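Local coordinates for protein quercetin 2,3-dioxygenase (Escherichia coli, PDB 1TQ5) that cleaves quercetin with molecular oxygen in vitro as a metal-dependent dioxygenase of the pirin family, releasing carbon monoxide, though its physiological role is unknown, at residues Thr72-Ser78 / Arg100-Pro106; Thr23-Ala27 / Leu40-Asn44. One frame throughout, in Å; residues are numbered along the deposited sequence.

Overall arrangement
Both contacts belong to the Pirin part of this bicupin. They follow one another along the chain, interaction 2 closing before interaction 1 opens. Their centres are about 20 Å apart and their nearest atoms about 10 Å apart, so they do not touch. Interaction 1 (72-78 with 100-106) pairs two strands of a four-stranded antiparallel sheet and contains the metal ligand His101, which holds a cadmium ion together with His59. Interaction 2 (23-27 with 40-44) lies deeper, where a loop packs on a strand of the larger seven-stranded sheet. Phe26 brings it near the metal site, its side chain about 7 Å from that of His59.

Interaction 1 of 2, residues Thr72-Ser78 / Arg100-Pro106; sequences TVEHQDS and RHSEYNP. With CD (cadmium ion), chain B.
With CG turned anti to the backbone N (chi1 175°) and the chain bent at its second torsion (chi2 97°), Glu74 is carried along Tyr104, whose own chi1 of 73° sets CG between backbone N and carbonyl carbon. The two side chains run side by side in the same direction. Glu74 CB sits over one ring face, 3.7 Å from the Tyr104 ring centroid, a CH-pi contact offset toward the rim. Farther out, a water joins the polar ends, 2.8 Å from Glu74 OE1, to which it donates, and 2.6 Å from Tyr104 OH.

Beneath these side chains the backbones form a regular antiparallel pairing. Glu74 N donates to Tyr104 O at 2.9 Å, with Tyr104 N returning to Glu74 O; Gln76 and Ser102 repeat the exchange, and Ser78 N closes the row on Arg100 O. Between these hydrogen-bonded pairs, His75 faces Glu103 and Asp77 faces His101 as non-hydrogen-bonded pairs, with their side chains on the metal side of the sheet. His101 NE2 binds the cadmium ion at 2.6 Å, the metal lying in the ring plane, and two waters and His59 also coordinate it. His57, whose ring meets that of His101, is a metal ligand of the enzyme and Glu103 probably another, in keeping with the His/Glu site of a cupin barrel, though neither binds this cadmium. At the far end, Pro106 CG packs across Thr72 CG2 at 4.1 Å, while Asn105 ND2 donates a hydrogen bond to the backbone O of Glu110.

Strands 72-77 and 99-104 are the inner pair of their sheet: Val73 and His75 bond onward to strand 82-86, His101 and Glu103 to strand 53-59, and strand 90-94 packs against the metal-side face through Gln91 and Met93.

Interaction 2 of 2, residues Thr23-Ala27 / Leu40-Asn44; sequences TFSFA and LRVIN
Thr23 N donates a 3.0 Å hydrogen bond to Ile43 O where the loop passes the strand nearly at a right angle, their end-to-end directions 87° apart. Two waters broaden this single direct link. One accepts from both Phe24 N, at 2.9 Å, and Ile43 N, so it ties the next loop amide to the strand. The other bonds to Thr23 OG1 and donates to Ile43 O, giving that carbonyl a second donor besides Thr23 N.

Thr23 lays CB and OG1 against the branch of Ile43, OG1 being 3.3 Å from Ile43 CG2. The ring of Phe24 is sandwiched: Thr23 CG2 stands over the centre of one face, and Leu40 O lies above the opposite face near the rim. Leu40 CG comes 4.0 Å from Phe24 CE2, the two side chains crossing at about a right angle.

Here strand 40-48 carries a classic beta bulge, with Arg41 and Val42 both set opposite Trp118 of strand 112-119 in the large sheet of this cupin domain. From the loop, Phe26, with CG anti to its backbone N (chi1 -169°), lays its ring against the side chains of Val42 and Asn44, across the strand from Phe24. Val42 CG1 meets it at 3.7 Å from CD1 of Phe26, and the Asn44 amide stands over one ring face, its plane 87° from that of the ring. Trp184, from strand 182-187, meets the Phe24 ring.

Interaction 1 of 2, residues Thr72-Ser78 / Arg100-Pro106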
loop_
_atom_site.group_PDB
_atom_site.type_symbol
_atom_site.label_atom_id
_atom_site.label_comp_id
_atom_site.label_asym_id
_atom_site.label_seq_id
_atom_site.Cartn_x
_atom_site.Cartn_y
_atom_site.Cartn_z
ATOM N N THR A 72 5.645 -15.528 -3.150
ATOM C CA THR A 72 4.290 -15.888 -2.774
ATOM C C THR A 72 4.098 -15.730 -1.271
ATOM O O THR A 72 5.035 -15.907 -0.497
ATOM C CB THR A 72 3.991 -17.366 -3.138
ATOM O OG1 THR A 72 4.328 -17.608 -4.511
ATOM C CG2 THR A 72 2.508 -17.683 -2.929
ATOM N N VAL A 73 2.882 -15.384 -0.862
ATOM C CA VAL A 73 2.568 -15.251 0.550
ATOM C C VAL A 73 1.346 -16.106 0.855
ATOM O O VAL A 73 0.408 -16.174 0.059
ATOM C CB VAL A 73 2.274 -13.791 0.950
ATOM C CG1 VAL A 73 1.035 -13.282 0.233
ATOM C CG2 VAL A 73 2.098 -13.701 2.464
ATOM N N GLU A 74 1.374 -16.772 2.003
ATOM C CA GLU A 74 0.271 -17.620 2.435
ATOM C C GLU A 74 -0.454 -16.951 3.606
ATOM O O GLU A 74 0.154 -16.639 4.633
ATOM C CB GLU A 74 0.798 -18.982 2.875
ATOM C CG GLU A 74 -0.266 -19.901 3.462
ATOM C CD GLU A 74 -0.828 -20.878 2.451
ATOM O OE1 GLU A 74 -0.037 -21.666 1.887
ATOM O OE2 GLU A 74 -2.057 -20.863 2.226
ATOM N N HIS A 75 -1.754 -16.737 3.445
ATOM C CA HIS A 75 -2.554 -16.108 4.483
ATOM C C HIS A 75 -3.426 -17.106 5.247
ATOM O O HIS A 75 -3.969 -18.047 4.667
ATOM C CB HIS A 75 -3.433 -15.017 3.862
ATOM C CG HIS A 75 -4.512 -14.513 4.766
ATOM N ND1 HIS A 75 -5.699 -15.189 4.959
ATOM C CD2 HIS A 75 -4.589 -13.395 5.527
ATOM C CE1 HIS A 75 -6.460 -14.509 5.798
ATOM N NE2 HIS A 75 -5.809 -13.417 6.158
ATOM N N GLN A 76 -3.543 -16.883 6.554
ATOM C CA GLN A 76 -4.360 -17.711 7.437
ATOM C C GLN A 76 -4.975 -16.783 8.485
ATOM O O GLN A 76 -4.277 -15.945 9.060
ATOM C CB GLN A 76 -3.499 -18.778 8.117
ATOM C CG GLN A 76 -2.994 -19.858 7.167
ATOM C CD GLN A 76 -1.962 -20.767 7.805
ATOM O OE1 GLN A 76 -2.223 -21.412 8.822
ATOM N NE2 GLN A 76 -0.781 -20.827 7.206
ATOM N N ASP A 77 -6.273 -16.917 8.737
ATOM C CA ASP A 77 -6.906 -16.043 9.717
ATOM C C ASP A 77 -7.857 -16.747 10.673
ATOM O O ASP A 77 -8.315 -17.857 10.402
ATOM C CB ASP A 77 -7.645 -14.906 9.005
ATOM C CG ASP A 77 -8.816 -15.395 8.170
ATOM O OD1 ASP A 77 -9.292 -14.625 7.310
ATOM O OD2 ASP A 77 -9.265 -16.542 8.376
ATOM N N SER A 78 -8.130 -16.087 11.798
ATOM C CA SER A 78 -9.037 -16.597 12.818
ATOM C C SER A 78 -10.394 -16.758 12.152
ATOM O O SER A 78 -11.331 -16.002 12.406
ATOM C CB SER A 78 -9.128 -15.605 13.980
ATOM O OG SER A 78 -9.999 -16.078 14.992
ATOM N N ARG A 100 -7.553 -12.467 14.208
ATOM C CA ARG A 100 -6.166 -12.891 14.319
ATOM C C ARG A 100 -5.740 -13.480 12.981
ATOM O O ARG A 100 -6.533 -14.133 12.302
ATOM C CB ARG A 100 -6.012 -13.947 15.416
ATOM C CG ARG A 100 -5.953 -13.379 16.825
ATOM C CD ARG A 100 -6.020 -14.478 17.878
ATOM N NE ARG A 100 -7.335 -15.113 17.920
ATOM C CZ ARG A 100 -8.466 -14.478 18.217
ATOM N NH1 ARG A 100 -8.452 -13.181 18.502
ATOM N NH2 ARG A 100 -9.617 -15.138 18.221
ATOM N N HIS A 101 -4.497 -13.241 12.585
ATOM C CA HIS A 101 -4.034 -13.797 11.325
ATOM C C HIS A 101 -2.532 -13.972 11.310
ATOM O O HIS A 101 -1.825 -13.486 12.190
ATOM C CB HIS A 101 -4.455 -12.913 10.143
ATOM C CG HIS A 101 -3.621 -11.680 9.974
ATOM N ND1 HIS A 101 -3.269 -11.186 8.737
ATOM C CD2 HIS A 101 -3.071 -10.840 10.884
ATOM C CE1 HIS A 101 -2.537 -10.096 8.891
ATOM N NE2 HIS A 101 -2.402 -9.865 10.183
ATOM N N SER A 102 -2.056 -14.693 10.304
ATOM C CA SER A 102 -0.634 -14.923 10.130
ATOM C C SER A 102 -0.368 -14.901 8.633
ATOM O O SER A 102 -1.270 -15.154 7.832
ATOM C CB SER A 102 -0.229 -16.282 10.706
ATOM O OG SER A 102 -0.740 -17.334 9.913
ATOM N N GLU A 103 0.866 -14.583 8.269
ATOM C CA GLU A 103 1.296 -14.527 6.874
ATOM C C GLU A 103 2.712 -15.062 6.808
ATOM O O GLU A 103 3.585 -14.592 7.532
ATOM C CB GLU A 103 1.303 -13.087 6.354
ATOM C CG GLU A 103 0.076 -12.680 5.566
ATOM C CD GLU A 103 -0.915 -11.907 6.402
ATOM O OE1 GLU A 103 -0.474 -10.991 7.130
ATOM O OE2 GLU A 103 -2.127 -12.203 6.320
ATOM N N TYR A 104 2.950 -16.033 5.938
ATOM C CA TYR A 104 4.287 -16.582 5.821
ATOM C C TYR A 104 4.663 -16.858 4.374
ATOM O O TYR A 104 3.820 -16.835 3.477
ATOM C CB TYR A 104 4.408 -17.860 6.665
ATOM C CG TYR A 104 3.696 -19.058 6.088
ATOM C CD1 TYR A 104 4.313 -19.865 5.136
ATOM C CD2 TYR A 104 2.394 -19.371 6.475
ATOM C CE1 TYR A 104 3.652 -20.954 4.580
ATOM C CE2 TYR A 104 1.724 -20.457 5.924
ATOM C CZ TYR A 104 2.358 -21.243 4.975
ATOM O OH TYR A 104 1.694 -22.307 4.403
ATOM N N ASN A 105 5.948 -17.091 4.160
ATOM C CA ASN A 105 6.478 -17.390 2.844
ATOM C C ASN A 105 6.473 -18.907 2.717
ATOM O O ASN A 105 7.254 -19.589 3.375
ATOM C CB ASN A 105 7.903 -16.860 2.736
ATOM C CG ASN A 105 8.518 -17.117 1.381
ATOM O OD1 ASN A 105 7.926 -17.777 0.527
ATOM N ND2 ASN A 105 9.717 -16.599 1.178
ATOM N N PRO A 106 5.574 -19.459 1.886
ATOM C CA PRO A 106 5.485 -20.914 1.697
ATOM C C PRO A 106 6.658 -21.525 0.928
ATOM O O PRO A 106 6.915 -22.727 1.014
ATOM C CB PRO A 106 4.160 -21.082 0.961
ATOM C CG PRO A 106 4.095 -19.834 0.124
ATOM C CD PRO A 106 4.523 -18.767 1.118
HETATM CD CD CD B . -0.713 -8.174 11.149
HETATM O O HOH W 1 7.964 -16.619 -1.977
HETATM O O HOH W 2 0.654 -24.218 2.949
HETATM O O HOH W 3 0.892 -6.466 12.427
HETATM O O HOH W 4 -0.116 -6.787 9.124
#

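Interaction 2 of 2, residues Thr23-Ala27 / Leu40-Asn44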
loop_
_atom_site.group_PDB
_atom_site.type_symbol
_atom_site.label_atom_id
_atom_site.label_comp_id
_atom_site.label_asym_id
_atom_site.label_seq_id
_atom_site.Cartn_x
_atom_site.Cartn_y
_atom_site.Cartn_z
ATOM N N THR A 23 7.442 3.472 6.065
ATOM C CA THR A 23 7.215 4.798 5.517
ATOM C C THR A 23 6.761 5.764 6.612
ATOM O O THR A 23 7.114 6.944 6.584
ATOM C CB THR A 23 6.160 4.769 4.404
ATOM O OG1 THR A 23 6.685 4.063 3.271
ATOM C CG2 THR A 23 5.780 6.183 3.991
ATOM N N PHE A 24 5.977 5.255 7.564
ATOM C CA PHE A 24 5.454 6.060 8.675
ATOM C C PHE A 24 5.818 5.418 10.006
ATOM O O PHE A 24 6.174 4.237 10.063
ATOM C CB PHE A 24 3.921 6.149 8.629
ATOM C CG PHE A 24 3.369 6.659 7.331
ATOM C CD1 PHE A 24 3.486 7.998 6.989
ATOM C CD2 PHE A 24 2.748 5.790 6.442
ATOM C CE1 PHE A 24 2.997 8.471 5.781
ATOM C CE2 PHE A 24 2.256 6.251 5.228
ATOM C CZ PHE A 24 2.382 7.597 4.897
ATOM N N SER A 25 5.703 6.206 11.076
ATOM C CA SER A 25 5.979 5.723 12.421
ATOM C C SER A 25 5.294 4.368 12.572
ATOM O O SER A 25 4.097 4.231 12.289
ATOM C CB SER A 25 5.417 6.699 13.461
ATOM O OG SER A 25 5.900 8.011 13.242
ATOM N N PHE A 26 6.051 3.371 13.005
ATOM C CA PHE A 26 5.517 2.025 13.178
ATOM C C PHE A 26 6.145 1.364 14.399
ATOM O O PHE A 26 7.364 1.392 14.571
ATOM C CB PHE A 26 5.819 1.176 11.943
ATOM C CG PHE A 26 5.087 -0.137 11.915
ATOM C CD1 PHE A 26 3.735 -0.186 11.594
ATOM C CD2 PHE A 26 5.745 -1.324 12.211
ATOM C CE1 PHE A 26 3.051 -1.404 11.568
ATOM C CE2 PHE A 26 5.067 -2.549 12.189
ATOM C CZ PHE A 26 3.719 -2.584 11.867
ATOM N N ALA A 27 5.311 0.767 15.241
ATOM C CA ALA A 27 5.798 0.090 16.438
ATOM C C ALA A 27 6.743 0.997 17.220
ATOM O O ALA A 27 6.322 2.019 17.759
ATOM C CB ALA A 27 6.506 -1.200 16.050
ATOM N N LEU A 40 -4.287 6.911 5.543
ATOM C CA LEU A 40 -3.161 6.012 5.289
ATOM C C LEU A 40 -2.253 6.040 6.512
ATOM O O LEU A 40 -1.581 7.035 6.779
ATOM C CB LEU A 40 -2.395 6.466 4.045
ATOM C CG LEU A 40 -1.280 5.546 3.548
ATOM C CD1 LEU A 40 -1.830 4.142 3.311
ATOM C CD2 LEU A 40 -0.686 6.123 2.275
ATOM N N ARG A 41 -2.234 4.942 7.255
ATOM C CA ARG A 41 -1.449 4.881 8.473
ATOM C C ARG A 41 -0.133 4.118 8.389
ATOM O O ARG A 41 0.835 4.481 9.053
ATOM C CB ARG A 41 -2.305 4.284 9.601
ATOM C CG ARG A 41 -3.542 5.112 9.965
ATOM C CD ARG A 41 -3.165 6.554 10.273
ATOM N NE ARG A 41 -4.269 7.314 10.845
ATOM C CZ ARG A 41 -4.784 7.096 12.053
ATOM N NH1 ARG A 41 -4.294 6.133 12.826
ATOM N NH2 ARG A 41 -5.790 7.842 12.491
ATOM N N VAL A 42 -0.093 3.071 7.573
ATOM C CA VAL A 42 1.112 2.254 7.463
ATOM C C VAL A 42 1.454 1.805 6.037
ATOM O O VAL A 42 0.572 1.456 5.251
ATOM C CB VAL A 42 0.969 0.974 8.326
ATOM C CG1 VAL A 42 2.239 0.147 8.269
ATOM C CG2 VAL A 42 0.632 1.339 9.770
ATOM N N ILE A 43 2.745 1.849 5.714
ATOM C CA ILE A 43 3.264 1.365 4.437
ATOM C C ILE A 43 4.590 0.721 4.786
ATOM O O ILE A 43 5.604 1.404 4.991
ATOM C CB ILE A 43 3.541 2.468 3.383
ATOM C CG1 ILE A 43 2.242 2.943 2.740
ATOM C CG2 ILE A 43 4.418 1.894 2.259
ATOM C CD1 ILE A 43 1.337 3.661 3.670
ATOM N N ASN A 44 4.572 -0.599 4.893
ATOM C CA ASN A 44 5.773 -1.327 5.207
ATOM C C ASN A 44 6.216 -2.110 3.982
ATOM O O ASN A 44 5.430 -2.823 3.357
ATOM C CB ASN A 44 5.546 -2.272 6.389
ATOM C CG ASN A 44 5.392 -1.531 7.705
ATOM O OD1 ASN A 44 5.825 -0.384 7.835
ATOM N ND2 ASN A 44 4.788 -2.187 8.693
HETATM O O HOH W 5 7.921 1.711 2.871
HETATM O O HOH W 6 4.800 2.633 7.797
#